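PDB 6PTR: beta sliding clamp, which probably forms a ring-shaped head-to-tail dimer around DNA that confers tethering and processivity on DNA polymerases, and is bound here to the antibiotic griselimycin. Local coordinates for residues V262-N267 with A360-I364; H188-D194 with E371-M377. One frame throughout, in Å; residues are numbered along the deposited sequence. Where two conformers were deposited one is given.

Contact 1: residues V262-N267 with A360-I364; sequences VIPLGN and APALI
L363 reaches from its strand to the P264 ring of the loop 262-267, a compact example of how a leucine of a sheet can pack against an irregular chain. Its CB lies 4.0 Å from P264 CG, the two side chains crossing at a slant. One atom further, L363 CG stands 4.2 Å from P264 O. Because CG is anti to the backbone N (chi1 178°), the branch is carried along the loop backbone, where the two methyls part company. CD2 comes 3.4 Å from P264 O and, more loosely, faces the CD2 methyl of L265; CD1 meets CG2 of I263 at 4.3 Å. The leucine thus touches three consecutive loop residues, and at the middle one it meets both the ring and the carbonyl.

This loop follows the strand 245-250 and leads into the strand 269-274, lying against a face of the antiparallel sheet in which central and C-terminal parts of the DNA-clamp fold meet. In sliding clamps that junction holds the pocket for partner proteins, and in this structure V262 and P361 both pack on apolar side chains of the bound peptide.

P264 CG also sits 3.6 Å from P361 O, while the two proline rings touch through P264 CG and P361 CB. That carbonyl oxygen is gripped twice. ND2 of N267 donates to P361 O at 2.9 Å with an N-H...O angle of 158°, the acceptor lying only 5° out of the amide plane; a water that donates to N267 OD1 at 2.7 Å donates to P361 O as well. With ND2 also bonded to the backbone O of M354, both ends of the N267 amide are engaged, which fixes its rotation.

Contact 2: residues H188-D194 with E371-M377; sequences HRLAQVD and EVLYVLM
L190 and V375 exchange two backbone hydrogen bonds, L190 N to V375 O and V375 N to L190 O, each 2.8 Å long. Q192 and L373 repeat the exchange, and single bonds from M377 N to H188 O and from D194 N to E371 O extend the pairing at its ends. Between these lie the non-hydrogen-bonded pairs. In one, the CB of A191 touches the edge of the Y374 ring, 3.6 Å from CE1; in the next, V193 and V372 stand side by side with their CG2 methyls 3.7 Å apart.

The axes run antiparallel at 167°. Here the principle is that of a sheet continued across a domain boundary: the strand 189-196 comes from the central domain and 372-376 from the C-terminal one, a join characteristic of the clamp fold.

On the face carrying L190 and V375, these two residues lie alongside each other, CB to CB 4.1 Å, and each packs on an apolar side chain of the bound peptide. L373 has CG between its backbone N and carbonyl carbon (chi1 59°); the branch leans over Q192, and CD2 lies 3.5 Å from Q192 NE2. That same NE2 donates to a water at 2.9 Å, and the water donates in turn to E371 O and, weakly, to D194 OD2.

Further out, D194 is held by a salt bridge from OD1 to R181 NE. The face carrying V193, V372, Y374 and L376 is covered by helices: V193 and V372 pack on C151 of helix 142-152, L376 on Y338 and I342 of helix 336-345, and the Y374 hydroxyl is hydrogen-bonded to Q345 NE2.

Overall arrangement
Followed from the N terminus, the chain reaches strand 189-196, where contact 2 opens a loop of 176 residues that closes only at 371-377. Within that span lies contact 1, which brings 360-364 back to 262-267 after 92 residues, so the two closures nest without crossing. Strands 362-366 and 372-376 are successive in sequence and neighbours in the sheet, with probable hydrogen bonds from I364 N to Y374 O and from L376 N to A362 O. Contact 2 therefore joins central to C-terminal domain edge to edge, whereas contact 1, its centre about 10 Å from that of contact 2, lays the loop over the resulting sheet.

Contact 1: residues V262-N267 with A360-I364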
loop_
_atom_site.group_PDB
_atom_site.type_symbol
_atom_site.label_atom_id
_atom_site.label_comp_id
_atom_site.label_asym_id
_atom_site.label_seq_id
_atom_site.Cartn_x
_atom_site.Cartn_y
_atom_site.Cartn_z
ATOM N N VAL C 262 -19.551 -22.706 -24.387
ATOM C CA VAL C 262 -18.669 -21.613 -24.809
ATOM C C VAL C 262 -17.244 -22.054 -25.087
ATOM O O VAL C 262 -16.440 -21.235 -25.554
ATOM C CB VAL C 262 -18.641 -20.445 -23.804
ATOM C CG1 VAL C 262 -20.042 -20.078 -23.394
ATOM C CG2 VAL C 262 -17.769 -20.749 -22.581
ATOM N N ILE C 263 -16.902 -23.312 -24.838
ATOM C CA ILE C 263 -15.514 -23.728 -24.993
ATOM C C ILE C 263 -15.305 -24.126 -26.443
ATOM O O ILE C 263 -15.888 -25.111 -26.913
ATOM C CB ILE C 263 -15.169 -24.863 -24.003
ATOM C CG1 ILE C 263 -15.351 -24.351 -22.571
ATOM C CG2 ILE C 263 -13.756 -25.363 -24.236
ATOM C CD1 ILE C 263 -15.028 -25.354 -21.504
ATOM N N PRO C 264 -14.536 -23.363 -27.211
ATOM C CA PRO C 264 -14.457 -23.617 -28.650
ATOM C C PRO C 264 -13.480 -24.751 -28.908
ATOM O O PRO C 264 -12.263 -24.584 -28.796
ATOM C CB PRO C 264 -13.954 -22.276 -29.212
ATOM C CG PRO C 264 -13.146 -21.689 -28.131
ATOM C CD PRO C 264 -13.696 -22.219 -26.801
ATOM N N LEU C 265 -14.009 -25.915 -29.215
ATOM C CA LEU C 265 -13.115 -27.018 -29.528
ATOM C C LEU C 265 -12.821 -27.122 -31.013
ATOM O O LEU C 265 -11.934 -27.891 -31.399
ATOM C CB LEU C 265 -13.690 -28.334 -28.994
ATOM C CG LEU C 265 -13.799 -28.367 -27.462
ATOM C CD1 LEU C 265 -14.301 -29.721 -26.974
ATOM C CD2 LEU C 265 -12.466 -27.989 -26.775
ATOM N N GLY C 266 -13.505 -26.350 -31.847
ATOM C CA GLY C 266 -13.279 -26.379 -33.270
ATOM C C GLY C 266 -12.421 -25.282 -33.860
ATOM O O GLY C 266 -12.233 -25.271 -35.076
ATOM N N ASN C 267 -11.896 -24.355 -33.054
ATOM C CA ASN C 267 -11.079 -23.273 -33.603
ATOM C C ASN C 267 -9.890 -23.834 -34.373
ATOM O O ASN C 267 -9.244 -24.782 -33.927
ATOM C CB ASN C 267 -10.584 -22.356 -32.483
ATOM C CG ASN C 267 -11.665 -21.484 -31.919
ATOM O OD1 ASN C 267 -12.832 -21.580 -32.308
ATOM N ND2 ASN C 267 -11.291 -20.624 -30.971
ATOM N N ALA C 360 -15.198 -14.410 -32.171
ATOM C CA ALA C 360 -15.439 -15.722 -31.585
ATOM C C ALA C 360 -14.481 -15.978 -30.433
ATOM O O ALA C 360 -13.350 -15.488 -30.450
ATOM C CB ALA C 360 -15.267 -16.820 -32.638
ATOM N N PRO C 361 -14.907 -16.745 -29.425
ATOM C CA PRO C 361 -14.036 -16.993 -28.264
ATOM C C PRO C 361 -12.721 -17.637 -28.667
ATOM O O PRO C 361 -12.667 -18.464 -29.577
ATOM C CB PRO C 361 -14.864 -17.954 -27.393
ATOM C CG PRO C 361 -16.248 -17.803 -27.821
ATOM C CD PRO C 361 -16.235 -17.358 -29.265
ATOM N N ALA C 362 -11.663 -17.264 -27.958
ATOM C CA ALA C 362 -10.330 -17.822 -28.147
ATOM C C ALA C 362 -10.088 -18.847 -27.055
ATOM O O ALA C 362 -10.485 -18.632 -25.910
ATOM C CB ALA C 362 -9.264 -16.735 -28.065
ATOM N N LEU C 363 -9.431 -19.946 -27.413
ATOM C CA LEU C 363 -9.037 -20.985 -26.467
ATOM C C LEU C 363 -7.543 -20.840 -26.216
ATOM O O LEU C 363 -6.753 -20.846 -27.168
ATOM C CB LEU C 363 -9.360 -22.360 -27.040
ATOM C CG LEU C 363 -9.021 -23.668 -26.304
ATOM C CD1 LEU C 363 -9.832 -23.816 -25.072
ATOM C CD2 LEU C 363 -9.288 -24.868 -27.227
ATOM N N ILE C 364 -7.155 -20.722 -24.940
ATOM C CA ILE C 364 -5.777 -20.399 -24.569
ATOM C C ILE C 364 -5.252 -21.434 -23.584
ATOM O O ILE C 364 -5.985 -21.907 -22.704
ATOM C CB ILE C 364 -5.660 -18.987 -23.965
ATOM C CG1 ILE C 364 -6.152 -17.925 -24.946
ATOM C CG2 ILE C 364 -4.222 -18.700 -23.530
ATOM C CD1 ILE C 364 -6.361 -16.586 -24.315
HETATM O O HOH W 1 -14.705 -19.917 -31.219
#

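Contact 2: residues H188-D194 with E371-M377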
loop_
_atom_site.group_PDB
_atom_site.type_symbol
_atom_site.label_atom_id
_atom_site.label_comp_id
_atom_site.label_asym_id
_atom_site.label_seq_id
_atom_site.Cartn_x
_atom_site.Cartn_y
_atom_site.Cartn_z
ATOM N N HIS C 188 -16.413 -13.057 -19.595
ATOM C CA HIS C 188 -15.410 -12.630 -20.568
ATOM C C HIS C 188 -14.246 -13.605 -20.590
ATOM O O HIS C 188 -13.773 -13.983 -21.664
ATOM C CB HIS C 188 -14.924 -11.221 -20.234
ATOM C CG HIS C 188 -16.009 -10.204 -20.356
ATOM N ND1 HIS C 188 -16.680 -9.700 -19.264
ATOM C CD2 HIS C 188 -16.587 -9.649 -21.447
ATOM C CE1 HIS C 188 -17.603 -8.846 -19.678
ATOM N NE2 HIS C 188 -17.561 -8.792 -20.997
ATOM N N ARG C 189 -13.761 -13.960 -19.397
ATOM C CA ARG C 189 -12.740 -14.980 -19.179
ATOM C C ARG C 189 -13.430 -16.233 -18.652
ATOM O O ARG C 189 -14.407 -16.141 -17.907
ATOM C CB ARG C 189 -11.696 -14.509 -18.144
ATOM C CG ARG C 189 -11.081 -13.127 -18.401
ATOM C CD ARG C 189 -10.326 -12.617 -17.175
ATOM N NE ARG C 189 -11.233 -12.131 -16.136
ATOM C CZ ARG C 189 -10.831 -11.614 -14.979
ATOM N NH1 ARG C 189 -9.538 -11.507 -14.707
ATOM N NH2 ARG C 189 -11.725 -11.214 -14.086
ATOM N N LEU C 190 -12.919 -17.401 -19.022
ATOM C CA LEU C 190 -13.387 -18.624 -18.378
ATOM C C LEU C 190 -12.185 -19.505 -18.114
ATOM O O LEU C 190 -11.275 -19.578 -18.945
ATOM C CB LEU C 190 -14.405 -19.395 -19.234
ATOM C CG LEU C 190 -14.874 -20.737 -18.643
ATOM C CD1 LEU C 190 -16.359 -20.968 -18.964
ATOM C CD2 LEU C 190 -14.057 -21.899 -19.148
ATOM N N ALA C 191 -12.186 -20.177 -16.956
ATOM C CA ALA C 191 -11.127 -21.112 -16.621
ATOM C C ALA C 191 -11.760 -22.458 -16.294
ATOM O O ALA C 191 -12.792 -22.509 -15.623
ATOM C CB ALA C 191 -10.288 -20.620 -15.405
ATOM N N GLN C 192 -11.153 -23.531 -16.801
ATOM C CA GLN C 192 -11.615 -24.891 -16.565
ATOM C C GLN C 192 -10.428 -25.757 -16.197
ATOM O O GLN C 192 -9.445 -25.808 -16.944
ATOM C CB GLN C 192 -12.294 -25.470 -17.816
ATOM C CG GLN C 192 -12.715 -26.918 -17.631
ATOM C CD GLN C 192 -13.336 -27.515 -18.890
ATOM O OE1 GLN C 192 -14.513 -27.337 -19.145
ATOM N NE2 GLN C 192 -12.541 -28.236 -19.666
ATOM N N VAL C 193 -10.514 -26.451 -15.058
ATOM C CA VAL C 193 -9.472 -27.403 -14.668
ATOM C C VAL C 193 -10.121 -28.718 -14.266
ATOM O O VAL C 193 -11.148 -28.726 -13.576
ATOM C CB VAL C 193 -8.583 -26.844 -13.533
ATOM C CG1 VAL C 193 -9.407 -26.460 -12.282
ATOM C CG2 VAL C 193 -7.449 -27.834 -13.214
ATOM N N ASP C 194 -9.511 -29.823 -14.697
ATOM C CA ASP C 194 -9.946 -31.188 -14.424
ATOM C C ASP C 194 -8.881 -31.935 -13.637
ATOM O O ASP C 194 -7.685 -31.669 -13.785
ATOM C CB ASP C 194 -10.187 -31.988 -15.720
ATOM C CG ASP C 194 -11.389 -31.505 -16.497
ATOM O OD1 ASP C 194 -12.283 -30.903 -15.886
ATOM O OD2 ASP C 194 -11.443 -31.730 -17.719
ATOM N N GLU C 371 -4.784 -30.551 -18.778
ATOM C CA GLU C 371 -5.810 -30.565 -17.744
ATOM C C GLU C 371 -6.465 -29.202 -17.515
ATOM O O GLU C 371 -7.557 -29.154 -16.936
ATOM C CB GLU C 371 -5.224 -31.080 -16.421
ATOM C CG GLU C 371 -4.389 -30.060 -15.647
ATOM C CD GLU C 371 -2.908 -30.083 -15.989
ATOM O OE1 GLU C 371 -2.361 -31.192 -16.155
ATOM O OE2 GLU C 371 -2.293 -28.994 -16.078
ATOM N N VAL C 372 -5.848 -28.116 -17.974
ATOM C CA VAL C 372 -6.309 -26.748 -17.734
ATOM C C VAL C 372 -6.510 -26.051 -19.072
ATOM O O VAL C 372 -5.634 -26.112 -19.938
ATOM C CB VAL C 372 -5.277 -25.963 -16.892
ATOM C CG1 VAL C 372 -5.776 -24.563 -16.577
ATOM C CG2 VAL C 372 -4.932 -26.715 -15.613
ATOM N N LEU C 373 -7.619 -25.328 -19.225
ATOM C CA LEU C 373 -7.756 -24.483 -20.401
ATOM C C LEU C 373 -8.401 -23.172 -19.993
ATOM O O LEU C 373 -9.114 -23.089 -18.989
ATOM C CB LEU C 373 -8.573 -25.153 -21.511
ATOM C CG LEU C 373 -10.016 -25.591 -21.238
ATOM C CD1 LEU C 373 -11.013 -24.441 -21.485
ATOM C CD2 LEU C 373 -10.381 -26.830 -22.075
ATOM N N TYR C 374 -8.165 -22.153 -20.805
ATOM C CA TYR C 374 -8.783 -20.864 -20.597
ATOM C C TYR C 374 -9.504 -20.454 -21.871
ATOM O O TYR C 374 -9.102 -20.816 -22.984
ATOM C CB TYR C 374 -7.744 -19.811 -20.206
ATOM C CG TYR C 374 -6.981 -20.253 -19.004
ATOM C CD1 TYR C 374 -7.553 -20.138 -17.736
ATOM C CD2 TYR C 374 -5.728 -20.849 -19.124
ATOM C CE1 TYR C 374 -6.889 -20.569 -16.618
ATOM C CE2 TYR C 374 -5.039 -21.292 -17.991
ATOM C CZ TYR C 374 -5.637 -21.152 -16.745
ATOM O OH TYR C 374 -4.976 -21.585 -15.631
ATOM N N VAL C 375 -10.586 -19.714 -21.700
ATOM C CA VAL C 375 -11.314 -19.143 -22.824
ATOM C C VAL C 375 -11.395 -17.634 -22.625
ATOM O O VAL C 375 -11.633 -17.149 -21.513
ATOM C CB VAL C 375 -12.717 -19.766 -22.949
ATOM C CG1 VAL C 375 -13.432 -19.229 -24.193
ATOM C CG2 VAL C 375 -12.643 -21.270 -22.994
ATOM N N LEU C 376 -11.197 -16.887 -23.704
ATOM C CA LEU C 376 -11.282 -15.434 -23.601
ATOM C C LEU C 376 -12.082 -14.885 -24.774
ATOM O O LEU C 376 -11.776 -15.178 -25.937
ATOM C CB LEU C 376 -9.888 -14.812 -23.581
ATOM C CG LEU C 376 -9.866 -13.286 -23.475
ATOM C CD1 LEU C 376 -10.478 -12.846 -22.158
ATOM C CD2 LEU C 376 -8.430 -12.800 -23.612
ATOM N N MET C 377 -13.110 -14.076 -24.458
ATOM C CA MET C 377 -13.912 -13.452 -25.508
ATOM C C MET C 377 -13.166 -12.257 -26.092
ATOM O O MET C 377 -12.569 -11.477 -25.353
ATOM C CB MET C 377 -15.258 -12.979 -24.949
ATOM C CG MET C 377 -16.334 -12.704 -26.039
ATOM S SD MET C 377 -16.743 -14.233 -26.908
ATOM C CE MET C 377 -17.888 -13.602 -28.122
HETATM O O HOH W 2 -9.989 -29.191 -18.647
#